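Local coordinates for protein V-type ATP synthase alpha chain (PDB 5BN3) that forms the alpha (A) chain of an archaeal V-type ATP synthase, a member of the ATP synthase alpha/beta family with a P-loop NTPase-type nucleotide-binding domain, at residues T394-S406 with P415-W427. Sequence-based numbering, arbitrary orientation.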
loop_
_atom_site.group_PDB
_atom_site.type_symbol
_atom_site.label_atom_id
_atom_site.label_comp_id
_atom_site.label_asym_id
_atom_site.label_seq_id
_atom_site.Cartn_x
_atom_site.Cartn_y
_atom_site.Cartn_z
ATOM N N THR A 394 8.399 10.345 17.506
ATOM C CA THR A 394 8.190 11.293 18.595
ATOM C C THR A 394 7.632 10.613 19.849
ATOM O O THR A 394 8.014 10.950 20.968
ATOM C CB THR A 394 7.255 12.443 18.155
ATOM O OG1 THR A 394 7.819 13.113 17.018
ATOM C CG2 THR A 394 7.065 13.444 19.275
ATOM N N LEU A 395 6.747 9.638 19.658
ATOM C CA LEU A 395 6.134 8.934 20.786
ATOM C C LEU A 395 7.139 8.127 21.606
ATOM O O LEU A 395 6.888 7.810 22.769
ATOM C CB LEU A 395 4.993 8.032 20.304
ATOM C CG LEU A 395 3.770 8.769 19.760
ATOM C CD1 LEU A 395 2.604 7.815 19.543
ATOM C CD2 LEU A 395 3.381 9.892 20.699
ATOM N N ARG A 396 8.279 7.796 21.008
ATOM C CA ARG A 396 9.310 7.067 21.741
ATOM C C ARG A 396 10.321 8.013 22.386
ATOM O O ARG A 396 11.299 7.572 22.992
ATOM C CB ARG A 396 9.999 6.043 20.832
ATOM C CG ARG A 396 9.038 5.006 20.261
ATOM C CD ARG A 396 9.742 3.703 19.924
ATOM N NE ARG A 396 10.874 3.902 19.024
ATOM C CZ ARG A 396 10.770 4.009 17.703
ATOM N NH1 ARG A 396 9.581 3.940 17.122
ATOM N NH2 ARG A 396 11.855 4.185 16.964
ATOM N N LEU A 397 10.060 9.314 22.278
ATOM C CA LEU A 397 10.950 10.326 22.845
ATOM C C LEU A 397 10.289 11.177 23.933
ATOM O O LEU A 397 10.966 11.660 24.843
ATOM C CB LEU A 397 11.497 11.237 21.739
ATOM C CG LEU A 397 12.399 10.601 20.679
ATOM C CD1 LEU A 397 12.687 11.584 19.549
ATOM C CD2 LEU A 397 13.698 10.118 21.300
ATOM N N VAL A 398 8.972 11.354 23.849
ATOM C CA VAL A 398 8.271 12.268 24.758
ATOM C C VAL A 398 7.586 11.557 25.926
ATOM O O VAL A 398 7.479 10.329 25.939
ATOM C CB VAL A 398 7.246 13.151 24.010
ATOM C CG1 VAL A 398 7.942 13.964 22.933
ATOM C CG2 VAL A 398 6.144 12.292 23.395
ATOM N N GLY A 399 7.122 12.335 26.901
ATOM C CA GLY A 399 6.549 11.781 28.117
ATOM C C GLY A 399 5.034 11.682 28.113
ATOM O O GLY A 399 4.447 11.088 29.021
ATOM N N ALA A 400 4.395 12.263 27.099
ATOM C CA ALA A 400 2.942 12.181 26.969
ATOM C C ALA A 400 2.460 12.332 25.538
ATOM O O ALA A 400 3.095 13.007 24.722
ATOM C CB ALA A 400 2.264 13.219 27.847
ATOM N N LEU A 401 1.323 11.705 25.251
ATOM C CA LEU A 401 0.633 11.883 23.980
ATOM C C LEU A 401 -0.662 12.650 24.206
ATOM O O LEU A 401 -1.567 12.165 24.887
ATOM C CB LEU A 401 0.320 10.525 23.342
ATOM C CG LEU A 401 -0.665 10.500 22.167
ATOM C CD1 LEU A 401 -0.156 11.375 21.043
ATOM C CD2 LEU A 401 -0.907 9.080 21.668
ATOM N N TRP A 402 -0.745 13.853 23.648
ATOM C CA TRP A 402 -1.989 14.615 23.667
ATOM C C TRP A 402 -2.619 14.537 22.278
ATOM O O TRP A 402 -2.484 15.452 21.466
ATOM C CB TRP A 402 -1.724 16.065 24.085
ATOM C CG TRP A 402 -1.251 16.188 25.515
ATOM C CD1 TRP A 402 -1.421 15.271 26.513
ATOM C CD2 TRP A 402 -0.521 17.284 26.098
ATOM N NE1 TRP A 402 -0.853 15.729 27.680
ATOM C CE2 TRP A 402 -0.297 16.955 27.453
ATOM C CE3 TRP A 402 -0.044 18.501 25.608
ATOM C CZ2 TRP A 402 0.391 17.812 28.323
ATOM C CZ3 TRP A 402 0.636 19.349 26.476
ATOM C CH2 TRP A 402 0.846 18.997 27.818
ATOM N N ALA A 403 -3.305 13.427 22.013
ATOM C CA ALA A 403 -3.807 13.129 20.670
ATOM C C ALA A 403 -5.099 13.861 20.336
ATOM O O ALA A 403 -6.082 13.778 21.076
ATOM C CB ALA A 403 -4.006 11.635 20.504
ATOM N N LEU A 404 -5.105 14.554 19.203
ATOM C CA LEU A 404 -6.299 15.264 18.766
ATOM C C LEU A 404 -7.119 14.402 17.805
ATOM O O LEU A 404 -6.565 13.656 16.997
ATOM C CB LEU A 404 -5.931 16.609 18.137
ATOM C CG LEU A 404 -5.250 17.569 19.114
ATOM C CD1 LEU A 404 -4.903 18.886 18.446
ATOM C CD2 LEU A 404 -6.144 17.815 20.318
ATOM N N ASP A 405 -8.439 14.507 17.904
ATOM C CA ASP A 405 -9.326 13.558 17.238
ATOM C C ASP A 405 -10.288 14.222 16.249
ATOM O O ASP A 405 -10.997 15.168 16.598
ATOM C CB ASP A 405 -10.100 12.772 18.298
ATOM C CG ASP A 405 -10.874 11.617 17.717
ATOM O OD1 ASP A 405 -10.260 10.566 17.433
ATOM O OD2 ASP A 405 -12.101 11.754 17.557
ATOM N N SER A 406 -10.302 13.713 15.018
ATOM C CA SER A 406 -11.169 14.228 13.959
ATOM C C SER A 406 -12.637 14.241 14.357
ATOM O O SER A 406 -13.349 15.207 14.088
ATOM C CB SER A 406 -11.017 13.384 12.693
ATOM O OG SER A 406 -9.717 13.493 12.152
ATOM N N PRO A 415 -11.009 21.269 23.701
ATOM C CA PRO A 415 -9.955 20.593 22.930
ATOM C C PRO A 415 -10.370 19.195 22.487
ATOM O O PRO A 415 -10.960 18.448 23.269
ATOM C CB PRO A 415 -8.803 20.484 23.936
ATOM C CG PRO A 415 -9.059 21.578 24.927
ATOM C CD PRO A 415 -10.550 21.635 25.053
ATOM N N ALA A 416 -10.067 18.853 21.240
ATOM C CA ALA A 416 -10.454 17.558 20.688
ATOM C C ALA A 416 -9.527 16.427 21.129
ATOM O O ALA A 416 -9.119 15.600 20.314
ATOM C CB ALA A 416 -10.514 17.631 19.174
ATOM N N ILE A 417 -9.216 16.381 22.422
ATOM C CA ILE A 417 -8.342 15.346 22.967
ATOM C C ILE A 417 -9.048 13.989 23.022
ATOM O O ILE A 417 -10.098 13.856 23.652
ATOM C CB ILE A 417 -7.863 15.716 24.388
ATOM C CG1 ILE A 417 -6.961 16.954 24.351
ATOM C CG2 ILE A 417 -7.125 14.551 25.025
ATOM C CD1 ILE A 417 -5.580 16.695 23.768
ATOM N N ASN A 418 -8.470 12.991 22.357
ATOM C CA ASN A 418 -8.946 11.613 22.455
ATOM C C ASN A 418 -8.560 11.036 23.815
ATOM O O ASN A 418 -7.408 10.657 24.031
ATOM C CB ASN A 418 -8.351 10.773 21.316
ATOM C CG ASN A 418 -8.929 9.366 21.244
ATOM O OD1 ASN A 418 -9.139 8.706 22.263
ATOM N ND2 ASN A 418 -9.180 8.898 20.027
ATOM N N TYR A 419 -9.530 10.962 24.724
ATOM C CA TYR A 419 -9.276 10.553 26.104
ATOM C C TYR A 419 -9.091 9.047 26.289
ATOM O O TYR A 419 -8.878 8.576 27.408
ATOM C CB TYR A 419 -10.392 11.065 27.022
ATOM C CG TYR A 419 -11.785 10.886 26.461
ATOM C CD1 TYR A 419 -12.413 9.650 26.494
ATOM C CD2 TYR A 419 -12.474 11.957 25.914
ATOM C CE1 TYR A 419 -13.682 9.484 25.989
ATOM C CE2 TYR A 419 -13.745 11.801 25.406
ATOM C CZ TYR A 419 -14.343 10.561 25.449
ATOM O OH TYR A 419 -15.609 10.388 24.946
ATOM N N LEU A 420 -9.171 8.293 25.197
ATOM C CA LEU A 420 -8.942 6.852 25.249
ATOM C C LEU A 420 -7.559 6.496 24.715
ATOM O O LEU A 420 -6.939 5.528 25.157
ATOM C CB LEU A 420 -10.016 6.109 24.450
ATOM C CG LEU A 420 -11.454 6.243 24.954
ATOM C CD1 LEU A 420 -12.394 5.349 24.164
ATOM C CD2 LEU A 420 -11.525 5.910 26.428
ATOM N N ILE A 421 -7.085 7.298 23.768
ATOM C CA ILE A 421 -5.813 7.060 23.094
ATOM C C ILE A 421 -4.669 7.865 23.726
ATOM O O ILE A 421 -3.532 7.392 23.812
ATOM C CB ILE A 421 -5.948 7.385 21.588
ATOM C CG1 ILE A 421 -6.838 6.342 20.903
ATOM C CG2 ILE A 421 -4.594 7.451 20.917
ATOM C CD1 ILE A 421 -6.332 4.922 21.047
ATOM N N SER A 422 -4.976 9.075 24.184
ATOM C CA SER A 422 -3.976 9.915 24.844
ATOM C C SER A 422 -3.463 9.265 26.127
ATOM O O SER A 422 -4.142 8.426 26.723
ATOM C CB SER A 422 -4.553 11.299 25.156
ATOM O OG SER A 422 -4.934 11.968 23.968
ATOM N N TYR A 423 -2.257 9.652 26.539
ATOM C CA TYR A 423 -1.646 9.124 27.752
ATOM C C TYR A 423 -0.607 10.078 28.321
ATOM O O TYR A 423 -0.097 10.948 27.615
ATOM C CB TYR A 423 -0.993 7.756 27.488
ATOM C CG TYR A 423 0.151 7.770 26.493
ATOM C CD1 TYR A 423 1.419 8.209 26.858
ATOM C CD2 TYR A 423 -0.033 7.315 25.200
ATOM C CE1 TYR A 423 2.457 8.217 25.957
ATOM C CE2 TYR A 423 1.004 7.310 24.293
ATOM C CZ TYR A 423 2.244 7.766 24.678
ATOM O OH TYR A 423 3.285 7.769 23.783
ATOM N N THR A 424 -0.299 9.905 29.602
ATOM C CA THR A 424 0.884 10.512 30.195
ATOM C C THR A 424 1.663 9.433 30.933
ATOM O O THR A 424 1.072 8.558 31.566
ATOM C CB THR A 424 0.544 11.687 31.142
ATOM O OG1 THR A 424 1.750 12.209 31.715
ATOM C CG2 THR A 424 -0.393 11.239 32.263
ATOM N N LYS A 425 2.986 9.475 30.823
ATOM C CA LYS A 425 3.832 8.522 31.527
ATOM C C LYS A 425 4.382 9.151 32.801
ATOM O O LYS A 425 5.243 8.576 33.463
ATOM C CB LYS A 425 4.987 8.058 30.631
ATOM C CG LYS A 425 4.562 7.316 29.372
ATOM C CD LYS A 425 5.773 6.902 28.543
ATOM C CE LYS A 425 6.694 5.969 29.317
ATOM N NZ LYS A 425 6.065 4.646 29.600
ATOM N N GLN A 426 3.873 10.330 33.142
ATOM C CA GLN A 426 4.425 11.106 34.246
ATOM C C GLN A 426 3.437 11.368 35.381
ATOM O O GLN A 426 3.690 12.205 36.241
ATOM C CB GLN A 426 5.019 12.422 33.717
ATOM C CG GLN A 426 6.196 12.206 32.766
ATOM C CD GLN A 426 6.748 13.492 32.176
ATOM O OE1 GLN A 426 6.303 14.590 32.511
ATOM N NE2 GLN A 426 7.727 13.357 31.286
ATOM N N TRP A 427 2.322 10.646 35.394
ATOM C CA TRP A 427 1.352 10.797 36.475
ATOM C C TRP A 427 1.939 10.434 37.839
ATOM O O TRP A 427 1.577 11.033 38.851
ATOM C CB TRP A 427 0.096 9.961 36.215
ATOM C CG TRP A 427 -0.869 9.977 37.368
ATOM C CD1 TRP A 427 -1.162 8.943 38.213
ATOM C CD2 TRP A 427 -1.651 11.092 37.814
ATOM N NE1 TRP A 427 -2.088 9.345 39.148
ATOM C CE2 TRP A 427 -2.402 10.660 38.926
ATOM C CE3 TRP A 427 -1.792 12.412 37.378
ATOM C CZ2 TRP A 427 -3.281 11.505 39.606
ATOM C CZ3 TRP A 427 -2.662 13.246 38.051
ATOM C CH2 TRP A 427 -3.395 12.791 39.153
#
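The ring of Y423 lies across L401, whose CB sits over one ring face, 3.7 Å from the centroid and 21° off the normal: a CH-pi contact displaced toward the ring's rim. With Y423 CG wedged between its own backbone N and carbonyl carbon (chi1 63°), the phenol turns over L401, and its OH end reaches L395 CD2. Beneath the ring the backbones form a short antiparallel ladder. L401 and Y423 are a hydrogen-bonded pair: L401 N donates to Y423 O, and Y423 N returns a 3.1 Å bond to L401 O. A400 and T424 form the adjoining non-hydrogen-bonded pair, their side chains on the other face from L401 and Y423, and K425 N closes the end on G399 O.

Beyond L401 the ladder gives way to a turn at 418-422, but bonding continues. S422 OG, beside its own backbone N, accepts from A403 N at 2.9 Å and donates to N418 O, so this one hydroxyl links the turn at 418-422 to the backbone of 394-406. N418 OD1 takes both L420 N and I421 N, an Asx turn and Asx motif, while N418 N donates to A403 O. N418 ND2 makes a longer bond to D405 OD1 (3.3 Å), arriving from above a carboxylate whose plane stands 86° from the amide; that oxygen also has a salt bridge to K407. D405 N bonds A416 O, and I417 CD1 packs against L404 CD2 at 3.7 Å.

G399, A400, W402 and L404 have backbone bonds to residues of strand 218-222, which leads into the ADP-binding loop. The arrangement is a short antiparallel pairing whose 394-406 side is joined by backbone bonds to the strand that leads into the P-loop of the nucleotide-binding domain.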